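Long-range contacts in indole-3-pyruvate decarboxylase (Azospirillum brasilense, PDB 2NXW), which decarboxylates phenylpyruvate and indole-3-pyruvate, the latter to indole-3-acetaldehyde in auxin biosynthesis, with thiamine diphosphate and a metal ion: residues 393-398 with 441-446; 427-432 with 456-461; 471-476 with 533-538. All blocks are in the same frame, centred on the assembly; numbering follows the deposited sequence.

Contact 1: 393-398 with 441-446; sequences PLLIAA and KRILTV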
loop_
_atom_site.group_PDB
_atom_site.type_symbol
_atom_site.label_atom_id
_atom_site.label_comp_id
_atom_site.label_asym_id
_atom_site.label_seq_id
_atom_site.Cartn_x
_atom_site.Cartn_y
_atom_site.Cartn_z
ATOM N N PRO A 393 3.479 -11.226 48.338
ATOM C CA PRO A 393 2.757 -10.672 47.186
ATOM C C PRO A 393 2.526 -11.665 46.053
ATOM O O PRO A 393 3.331 -12.571 45.824
ATOM C CB PRO A 393 3.650 -9.517 46.729
ATOM C CG PRO A 393 4.407 -9.132 47.971
ATOM C CD PRO A 393 4.724 -10.478 48.584
ATOM N N LEU A 394 1.415 -11.486 45.347
ATOM C CA LEU A 394 1.101 -12.333 44.202
ATOM C C LEU A 394 1.447 -11.573 42.934
ATOM O O LEU A 394 1.505 -10.337 42.933
ATOM C CB LEU A 394 -0.398 -12.661 44.146
ATOM C CG LEU A 394 -1.062 -13.402 45.312
ATOM C CD1 LEU A 394 -2.463 -13.845 44.902
ATOM C CD2 LEU A 394 -0.211 -14.619 45.691
ATOM N N LEU A 395 1.698 -12.306 41.857
ATOM C CA LEU A 395 1.925 -11.651 40.572
ATOM C C LEU A 395 0.524 -11.187 40.155
ATOM O O LEU A 395 -0.465 -11.887 40.382
ATOM C CB LEU A 395 2.490 -12.635 39.537
ATOM C CG LEU A 395 2.614 -12.053 38.117
ATOM C CD1 LEU A 395 3.913 -12.553 37.474
ATOM C CD2 LEU A 395 1.392 -12.429 37.276
ATOM N N ILE A 396 0.443 -10.008 39.544
ATOM C CA ILE A 396 -0.835 -9.464 39.128
ATOM C C ILE A 396 -0.970 -9.451 37.617
ATOM O O ILE A 396 -0.039 -9.060 36.906
ATOM C CB ILE A 396 -0.993 -8.006 39.631
ATOM C CG1 ILE A 396 -0.993 -7.999 41.158
ATOM C CG2 ILE A 396 -2.285 -7.376 39.086
ATOM C CD1 ILE A 396 -0.981 -6.590 41.782
ATOM N N ALA A 397 -2.121 -9.914 37.137
ATOM C CA ALA A 397 -2.435 -9.864 35.713
ATOM C C ALA A 397 -3.529 -8.799 35.639
ATOM O O ALA A 397 -4.529 -8.866 36.356
ATOM C CB ALA A 397 -2.965 -11.200 35.222
ATOM N N ALA A 398 -3.338 -7.801 34.797
ATOM C CA ALA A 398 -4.329 -6.747 34.691
ATOM C C ALA A 398 -4.807 -6.573 33.264
ATOM O O ALA A 398 -4.061 -6.785 32.312
ATOM C CB ALA A 398 -3.734 -5.429 35.191
ATOM N N LYS A 441 1.563 -21.121 42.325
ATOM C CA LYS A 441 1.608 -19.747 42.809
ATOM C C LYS A 441 0.315 -19.099 42.334
ATOM O O LYS A 441 -0.003 -19.112 41.143
ATOM C CB LYS A 441 2.822 -19.004 42.244
ATOM C CG LYS A 441 4.171 -19.555 42.736
ATOM C CD LYS A 441 4.366 -19.323 44.224
ATOM C CE LYS A 441 5.807 -19.619 44.649
ATOM N NZ LYS A 441 6.148 -21.082 44.620
ATOM N N ARG A 442 -0.438 -18.554 43.274
ATOM C CA ARG A 442 -1.715 -17.953 42.953
ATOM C C ARG A 442 -1.548 -16.629 42.230
ATOM O O ARG A 442 -0.637 -15.865 42.525
ATOM C CB ARG A 442 -2.513 -17.771 44.237
ATOM C CG ARG A 442 -3.998 -17.738 44.032
ATOM C CD ARG A 442 -4.744 -17.865 45.361
ATOM N NE ARG A 442 -6.121 -18.238 45.111
ATOM C CZ ARG A 442 -7.098 -18.262 46.017
ATOM N NH1 ARG A 442 -6.859 -17.930 47.288
ATOM N NH2 ARG A 442 -8.321 -18.597 45.640
ATOM N N ILE A 443 -2.437 -16.365 41.279
ATOM C CA ILE A 443 -2.368 -15.126 40.522
ATOM C C ILE A 443 -3.550 -14.243 40.902
ATOM O O ILE A 443 -4.657 -14.734 41.126
ATOM C CB ILE A 443 -2.398 -15.424 38.997
ATOM C CG1 ILE A 443 -1.288 -16.424 38.631
ATOM C CG2 ILE A 443 -2.215 -14.130 38.205
ATOM C CD1 ILE A 443 0.132 -15.963 38.941
ATOM N N LEU A 444 -3.276 -12.949 41.042
ATOM C CA LEU A 444 -4.319 -11.972 41.343
ATOM C C LEU A 444 -4.610 -11.235 40.043
ATOM O O LEU A 444 -3.717 -10.641 39.441
ATOM C CB LEU A 444 -3.842 -10.969 42.395
ATOM C CG LEU A 444 -4.748 -9.751 42.626
ATOM C CD1 LEU A 444 -6.122 -10.205 43.106
ATOM C CD2 LEU A 444 -4.092 -8.825 43.648
ATOM N N THR A 445 -5.857 -11.295 39.606
ATOM C CA THR A 445 -6.251 -10.611 38.383
ATOM C C THR A 445 -7.124 -9.407 38.705
ATOM O O THR A 445 -8.015 -9.502 39.541
ATOM C CB THR A 445 -7.065 -11.549 37.487
ATOM O OG1 THR A 445 -6.258 -12.679 37.141
ATOM C CG2 THR A 445 -7.511 -10.842 36.214
ATOM N N VAL A 446 -6.838 -8.273 38.066
ATOM C CA VAL A 446 -7.683 -7.083 38.219
ATOM C C VAL A 446 -8.257 -6.802 36.820
ATOM O O VAL A 446 -7.545 -6.844 35.813
ATOM C CB VAL A 446 -6.920 -5.855 38.786
ATOM C CG1 VAL A 446 -6.490 -6.142 40.231
ATOM C CG2 VAL A 446 -5.724 -5.517 37.925
HETATM O O HOH W 1 1.988 -15.195 42.405
#
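Arg442 meets Leu394 through its backbone carbonyl. Leu394 lays both methyls against this oxygen, and CD2 comes within 3.4 Å of Arg442 O. A water links Arg442 O to Leu395 N: it donates to the carbonyl at 2.7 Å and accepts from the amide. The guanidinium group of Arg442 turns elsewhere, to the backbone carbonyls of Asp468, Ala526 and Thr529. Ile443 lies alongside Leu395, the two side chains pointing the same way. Its CG1 stands beside the backbone N (chi1 -54°), and the chain then folds so that CD1 also touches Leu395 CB and CD2. Leu444 is bound to strand 395-398 at both its N and its O. Its N donates to Leu395 O at 3.1 Å, almost straight, and its O accepts from Ala397 N at 2.9 Å. Its side chain runs beside Ile396, with CD2 against CG1. Thr445 rests CG2 near Ala397 O, and its OG1 faces Ala397 CB at 4.1 Å. Val446 N donates to Ala397 O at 2.9 Å. Its CG2 presses on Ala398 CB at 3.4 Å, tighter than usual for two carbons. The pairing is parallel. Backbone bonds fix the register, and aliphatic groups fill both faces. Between Leu395 and Arg442 a water takes the place of a direct bond, so Leu395 N and Arg442 O both keep a partner.

Contact 2: 427-432 with 456-461; sequences GVPAGI and GWELGN
Val428 and Leu459 meet nearly at a right angle. Val428 CG1 approaches Leu459 CG to 3.7 Å and also touches CD2. CG1 is anti to the backbone N (chi1 167°), which turns this methyl toward 456-461. The same methyl lies 3.8 Å from Gly456 O, while CG2 sits over Gly456 CA. Gly456 has no side chain, and its CA comes close to the valine.

One turn further along the helix, Ile432 reaches across with its extended chain. Its CD1 ends 3.5 Å from Glu458 O and packs on Glu458 CB. The methyl is thus set against the backbone of the 3-10 segment 457-461. Glu458 O also accepts from Asn461 N and, at 3.2 Å, from Asn461 ND2. Both donors come from the same face of its carbonyl plane, and the side-chain bond is bent (135° at the hydrogen).

Glu458 starts toward the helix but bends at chi2 (-70°). Its CG lies 4.3 Å from Pro429 CG, and the carboxylate leads away. OE1 accepts from Ser66 N, so this buried acid has a backbone partner outside the two segments. The contact itself is apolar and has no direct polar bond.

The first turns of helix 427-437 rest on the 3-10 segment that joins helix 449-455 to helix 462-465. Pro429 also packs on helix 68-82, and Leu459 on Phe452 of helix 449-455. Beyond the contact, Trp457 stacks on Trp457 of the second subunit, placing the 3-10 segment at a subunit interface.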
loop_
_atom_site.group_PDB
_atom_site.type_symbol
_atom_site.label_atom_id
_atom_site.label_comp_id
_atom_site.label_asym_id
_atom_site.label_seq_id
_atom_site.Cartn_x
_atom_site.Cartn_y
_atom_site.Cartn_z
ATOM N N GLY A 427 -6.761 -9.553 30.600
ATOM C CA GLY A 427 -6.695 -9.845 32.023
ATOM C C GLY A 427 -6.971 -11.214 32.595
ATOM O O GLY A 427 -6.068 -11.866 33.144
ATOM N N VAL A 428 -8.218 -11.635 32.509
ATOM C CA VAL A 428 -8.593 -12.926 33.060
ATOM C C VAL A 428 -7.848 -14.069 32.360
ATOM O O VAL A 428 -7.273 -14.922 33.029
ATOM C CB VAL A 428 -10.132 -13.091 33.028
ATOM C CG1 VAL A 428 -10.530 -14.534 33.306
ATOM C CG2 VAL A 428 -10.759 -12.174 34.103
ATOM N N PRO A 429 -7.834 -14.103 31.016
ATOM C CA PRO A 429 -7.112 -15.182 30.329
ATOM C C PRO A 429 -5.624 -15.188 30.661
ATOM O O PRO A 429 -5.010 -16.253 30.722
ATOM C CB PRO A 429 -7.345 -14.891 28.857
ATOM C CG PRO A 429 -8.700 -14.225 28.850
ATOM C CD PRO A 429 -8.698 -13.354 30.080
ATOM N N ALA A 430 -5.029 -14.014 30.863
ATOM C CA ALA A 430 -3.605 -13.964 31.192
ATOM C C ALA A 430 -3.396 -14.535 32.596
ATOM O O ALA A 430 -2.432 -15.263 32.833
ATOM C CB ALA A 430 -3.086 -12.530 31.116
ATOM N N GLY A 431 -4.289 -14.207 33.526
ATOM C CA GLY A 431 -4.156 -14.748 34.868
ATOM C C GLY A 431 -4.258 -16.262 34.811
ATOM O O GLY A 431 -3.540 -16.970 35.521
ATOM N N ILE A 432 -5.151 -16.759 33.966
ATOM C CA ILE A 432 -5.339 -18.202 33.815
ATOM C C ILE A 432 -4.091 -18.846 33.199
ATOM O O ILE A 432 -3.593 -19.862 33.702
ATOM C CB ILE A 432 -6.597 -18.488 32.952
ATOM C CG1 ILE A 432 -7.857 -18.213 33.781
ATOM C CG2 ILE A 432 -6.564 -19.919 32.412
ATOM C CD1 ILE A 432 -9.133 -18.146 32.959
ATOM N N GLY A 456 -14.008 -12.520 30.748
ATOM C CA GLY A 456 -13.988 -12.991 32.128
ATOM C C GLY A 456 -14.585 -14.383 32.292
ATOM O O GLY A 456 -14.250 -15.111 33.238
ATOM N N TRP A 457 -15.459 -14.753 31.363
ATOM C CA TRP A 457 -16.149 -16.042 31.365
ATOM C C TRP A 457 -15.195 -17.228 31.280
ATOM O O TRP A 457 -15.580 -18.371 31.575
ATOM C CB TRP A 457 -17.142 -16.070 30.190
ATOM C CG TRP A 457 -17.868 -14.758 30.066
ATOM C CD1 TRP A 457 -17.706 -13.818 29.085
ATOM C CD2 TRP A 457 -18.788 -14.196 31.013
ATOM N NE1 TRP A 457 -18.466 -12.709 29.364
ATOM C CE2 TRP A 457 -19.137 -12.913 30.541
ATOM C CE3 TRP A 457 -19.338 -14.653 32.220
ATOM C CZ2 TRP A 457 -20.021 -12.071 31.233
ATOM C CZ3 TRP A 457 -20.209 -13.819 32.914
ATOM C CH2 TRP A 457 -20.543 -12.538 32.416
ATOM N N GLU A 458 -13.962 -16.967 30.873
ATOM C CA GLU A 458 -12.985 -18.040 30.781
ATOM C C GLU A 458 -12.726 -18.675 32.148
ATOM O O GLU A 458 -12.195 -19.780 32.228
ATOM C CB GLU A 458 -11.690 -17.522 30.166
ATOM C CG GLU A 458 -11.829 -17.111 28.706
ATOM C CD GLU A 458 -12.046 -18.281 27.758
ATOM O OE1 GLU A 458 -11.764 -19.439 28.134
ATOM O OE2 GLU A 458 -12.485 -18.031 26.616
ATOM N N LEU A 459 -13.141 -17.996 33.216
ATOM C CA LEU A 459 -12.966 -18.535 34.561
ATOM C C LEU A 459 -13.713 -19.860 34.719
ATOM O O LEU A 459 -13.405 -20.639 35.627
ATOM C CB LEU A 459 -13.450 -17.524 35.604
ATOM C CG LEU A 459 -12.538 -16.313 35.825
ATOM C CD1 LEU A 459 -13.294 -15.298 36.682
ATOM C CD2 LEU A 459 -11.231 -16.735 36.523
ATOM N N GLY A 460 -14.693 -20.118 33.854
ATOM C CA GLY A 460 -15.419 -21.379 33.929
ATOM C C GLY A 460 -14.528 -22.589 33.665
ATOM O O GLY A 460 -14.942 -23.740 33.887
ATOM N N ASN A 461 -13.312 -22.349 33.186
ATOM C CA ASN A 461 -12.362 -23.424 32.905
ATOM C C ASN A 461 -11.397 -23.702 34.042
ATOM O O ASN A 461 -10.610 -24.647 33.960
ATOM C CB ASN A 461 -11.553 -23.089 31.649
ATOM C CG ASN A 461 -12.421 -23.018 30.418
ATOM O OD1 ASN A 461 -12.991 -24.024 29.992
ATOM N ND2 ASN A 461 -12.541 -21.820 29.839
#

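Contact 3: 471-476 with 533-538; sequences VILFNN and FQLIEA. With MG (magnesium ion), chain C; TPP (thiamine diphosphate), chain E.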
loop_
_atom_site.group_PDB
_atom_site.type_symbol
_atom_site.label_atom_id
_atom_site.label_comp_id
_atom_site.label_asym_id
_atom_site.label_seq_id
_atom_site.Cartn_x
_atom_site.Cartn_y
_atom_site.Cartn_z
ATOM N N VAL A 471 -9.810 -12.916 41.536
ATOM C CA VAL A 471 -10.129 -11.901 40.546
ATOM C C VAL A 471 -10.897 -10.757 41.176
ATOM O O VAL A 471 -11.959 -10.976 41.759
ATOM C CB VAL A 471 -10.994 -12.498 39.421
ATOM C CG1 VAL A 471 -11.264 -11.454 38.330
ATOM C CG2 VAL A 471 -10.279 -13.701 38.811
ATOM N N ILE A 472 -10.353 -9.547 41.080
ATOM C CA ILE A 472 -11.053 -8.367 41.601
ATOM C C ILE A 472 -11.616 -7.646 40.376
ATOM O O ILE A 472 -10.859 -7.137 39.546
ATOM C CB ILE A 472 -10.122 -7.422 42.382
ATOM C CG1 ILE A 472 -9.484 -8.171 43.567
ATOM C CG2 ILE A 472 -10.936 -6.236 42.906
ATOM C CD1 ILE A 472 -8.478 -7.345 44.354
ATOM N N LEU A 473 -12.941 -7.637 40.268
ATOM C CA LEU A 473 -13.640 -7.023 39.148
ATOM C C LEU A 473 -14.121 -5.641 39.561
ATOM O O LEU A 473 -14.930 -5.511 40.479
ATOM C CB LEU A 473 -14.813 -7.922 38.750
ATOM C CG LEU A 473 -15.527 -7.734 37.405
ATOM C CD1 LEU A 473 -16.546 -8.868 37.226
ATOM C CD2 LEU A 473 -16.214 -6.356 37.340
ATOM N N PHE A 474 -13.608 -4.622 38.876
ATOM C CA PHE A 474 -13.944 -3.222 39.142
ATOM C C PHE A 474 -15.251 -2.944 38.398
ATOM O O PHE A 474 -15.247 -2.709 37.185
ATOM C CB PHE A 474 -12.832 -2.302 38.594
ATOM C CG PHE A 474 -11.534 -2.331 39.375
ATOM C CD1 PHE A 474 -10.852 -1.145 39.632
ATOM C CD2 PHE A 474 -10.954 -3.538 39.788
ATOM C CE1 PHE A 474 -9.621 -1.146 40.282
ATOM C CE2 PHE A 474 -9.716 -3.553 40.442
ATOM C CZ PHE A 474 -9.048 -2.353 40.689
ATOM N N ASN A 475 -16.372 -2.950 39.114
ATOM C CA ASN A 475 -17.646 -2.746 38.441
ATOM C C ASN A 475 -18.224 -1.356 38.619
ATOM O O ASN A 475 -18.908 -1.075 39.617
ATOM C CB ASN A 475 -18.679 -3.788 38.895
ATOM C CG ASN A 475 -19.896 -3.825 37.988
ATOM O OD1 ASN A 475 -20.075 -2.942 37.142
ATOM N ND2 ASN A 475 -20.742 -4.825 38.158
ATOM N N ASN A 476 -17.948 -0.485 37.650
ATOM C CA ASN A 476 -18.490 0.869 37.689
ATOM C C ASN A 476 -19.603 1.041 36.647
ATOM O O ASN A 476 -20.043 2.161 36.396
ATOM C CB ASN A 476 -17.386 1.943 37.505
ATOM C CG ASN A 476 -16.458 1.681 36.310
ATOM O OD1 ASN A 476 -16.797 0.945 35.387
ATOM N ND2 ASN A 476 -15.291 2.320 36.326
ATOM N N PHE A 533 -11.810 -20.623 42.044
ATOM C CA PHE A 533 -11.490 -19.221 41.795
ATOM C C PHE A 533 -12.383 -18.352 42.680
ATOM O O PHE A 533 -13.498 -18.736 43.044
ATOM C CB PHE A 533 -11.624 -18.861 40.295
ATOM C CG PHE A 533 -13.039 -18.709 39.791
ATOM C CD1 PHE A 533 -13.762 -17.548 40.062
ATOM C CD2 PHE A 533 -13.622 -19.687 38.988
ATOM C CE1 PHE A 533 -15.041 -17.364 39.539
ATOM C CE2 PHE A 533 -14.907 -19.515 38.455
ATOM C CZ PHE A 533 -15.617 -18.340 38.737
ATOM N N GLN A 534 -11.851 -17.196 43.048
ATOM C CA GLN A 534 -12.557 -16.271 43.919
ATOM C C GLN A 534 -12.761 -14.963 43.184
ATOM O O GLN A 534 -11.793 -14.296 42.826
ATOM C CB GLN A 534 -11.732 -16.024 45.177
ATOM C CG GLN A 534 -11.389 -17.295 45.951
ATOM C CD GLN A 534 -12.597 -17.916 46.608
ATOM O OE1 GLN A 534 -13.327 -17.243 47.344
ATOM N NE2 GLN A 534 -12.822 -19.204 46.350
ATOM N N LEU A 535 -14.021 -14.611 42.968
ATOM C CA LEU A 535 -14.358 -13.387 42.259
ATOM C C LEU A 535 -14.949 -12.355 43.217
ATOM O O LEU A 535 -16.001 -12.577 43.822
ATOM C CB LEU A 535 -15.359 -13.702 41.144
ATOM C CG LEU A 535 -15.890 -12.510 40.338
ATOM C CD1 LEU A 535 -14.740 -11.821 39.630
ATOM C CD2 LEU A 535 -16.925 -12.993 39.329
ATOM N N ILE A 536 -14.247 -11.244 43.375
ATOM C CA ILE A 536 -14.717 -10.155 44.224
ATOM C C ILE A 536 -15.197 -9.063 43.271
ATOM O O ILE A 536 -14.389 -8.450 42.565
ATOM C CB ILE A 536 -13.586 -9.589 45.119
ATOM C CG1 ILE A 536 -13.042 -10.693 46.042
ATOM C CG2 ILE A 536 -14.133 -8.414 45.965
ATOM C CD1 ILE A 536 -11.776 -10.290 46.791
ATOM N N GLU A 537 -16.507 -8.842 43.245
ATOM C CA GLU A 537 -17.102 -7.830 42.378
ATOM C C GLU A 537 -17.238 -6.557 43.203
ATOM O O GLU A 537 -18.160 -6.433 44.021
ATOM C CB GLU A 537 -18.467 -8.313 41.884
ATOM C CG GLU A 537 -19.149 -7.310 40.974
ATOM C CD GLU A 537 -20.566 -7.691 40.627
ATOM O OE1 GLU A 537 -21.188 -8.496 41.362
ATOM O OE2 GLU A 537 -21.072 -7.164 39.614
ATOM N N ALA A 538 -16.323 -5.619 42.978
ATOM C CA ALA A 538 -16.301 -4.366 43.728
ATOM C C ALA A 538 -17.078 -3.293 43.001
ATOM O O ALA A 538 -16.677 -2.868 41.919
ATOM C CB ALA A 538 -14.864 -3.910 43.939
HETATM MG MG MG C . -15.796 -0.116 33.905
HETATM N "N1'" TPP E . -11.855 -2.840 22.413
HETATM C "C2'" TPP E . -10.730 -3.494 22.741
HETATM C CM2 TPP E . -10.581 -4.960 22.366
HETATM N "N3'" TPP E . -9.738 -2.871 23.384
HETATM C "C4'" TPP E . -9.818 -1.556 23.738
HETATM N "N4'" TPP E . -8.749 -0.957 24.332
HETATM C "C5'" TPP E . -11.025 -0.833 23.468
HETATM C "C6'" TPP E . -12.035 -1.522 22.765
HETATM C "C7'" TPP E . -11.229 0.645 23.873
HETATM N N3 TPP E . -11.289 0.874 25.388
HETATM C C2 TPP E . -10.191 1.315 26.008
HETATM S S1 TPP E . -10.681 1.485 27.683
HETATM C C5 TPP E . -12.354 0.975 27.483
HETATM C C4 TPP E . -12.446 0.704 26.120
HETATM C CM4 TPP E . -13.782 0.223 25.489
HETATM C C6 TPP E . -13.355 0.885 28.565
HETATM C C7 TPP E . -12.959 -0.239 29.540
HETATM O O7 TPP E . -14.067 -0.392 30.389
HETATM P PA TPP E . -13.735 -1.277 31.660
HETATM O O1A TPP E . -13.195 -2.660 31.307
HETATM O O2A TPP E . -15.064 -1.374 32.409
HETATM O O3A TPP E . -12.672 -0.569 32.611
HETATM P PB TPP E . -12.858 1.009 33.075
HETATM O O1B TPP E . -14.310 1.271 33.479
HETATM O O2B TPP E . -11.871 1.158 34.268
HETATM O O3B TPP E . -12.419 1.941 31.956
HETATM O O HOH W 2 -14.472 -0.814 35.421
#
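Glu537 OE2 is gripped by several groups. Asn475 ND2 donates to it at 2.8 Å, Phe499 N also donates, and Arg512 forms a salt bridge with it. The asparagine comes to the anti side of OE2, 18° out of the carboxylate plane. The two side chains lie alongside each other, pointing the same way, with amide and carboxylate planes 17° apart. Glu537 is extended, with CG anti to the backbone N (chi1 -180°), and this carries its carboxylate level with the amide. Asn475 OD1 accepts from Ala477 N, so the amide is held at both ends; Ala500 N holds the other oxygen of the acid, OE1. An alanine in place of Glu537 would probably leave Arg512 without its charged mate and Asn475 freer to turn.

The backbones pair in parallel from Val471 N, which donates to Gln534 O at 2.7 Å, to Asn475 N, which donates to Ala538 O. Three more bonds lie between them. On the face that carries Glu537, Leu535 CD1 crosses to Val471 CG1 at 3.7 Å and also touches Leu473 CB. On the other face, Ile472 CG1 meets Ile536 CD1 at 4.5 Å.

Beyond the paired residues, Asn476 turns to the cofactor. Its OD1 binds magnesium at 2.1 Å, and its ND2 donates to TPP O1B at 3.2 Å. A water bound to the metal donates to Phe474 O at 2.7 Å, tying the strand end to the site. Asp449 and the backbone O of Ser478 complete the six ligands, with O2A and O1B of the diphosphate. Asp449 with Gly450, and Asn475-Asn476, belong to the two ends of the thiamine diphosphate motif, Gly-Asp-Gly to Asn-Asn, which carries magnesium and the diphosphate at the C-terminal edge of the sheet.

Contacts 1 and 3 belong to one parallel sheet, with their centres about 13 Å apart. Strands 443-448 and 470-475 are neighbours in it, and Thr445 O probably accepts from Ile472 N. The sheet therefore runs without a break from 395-398 to 534-539. Contact 2 lies against the face that carries Ala397, Thr445 and Val471, its centre about 12 Å from each of the others. Gly427 and Gly431 pack on Thr445 and Ala397, and Leu459 on Val471 and Phe533. Along the chain, contacts 1 and 2 interleave, and contact 3 opens after both have closed. Together they join sheet, helix and 3-10 segment in the C-terminal domain that carries magnesium and the diphosphate.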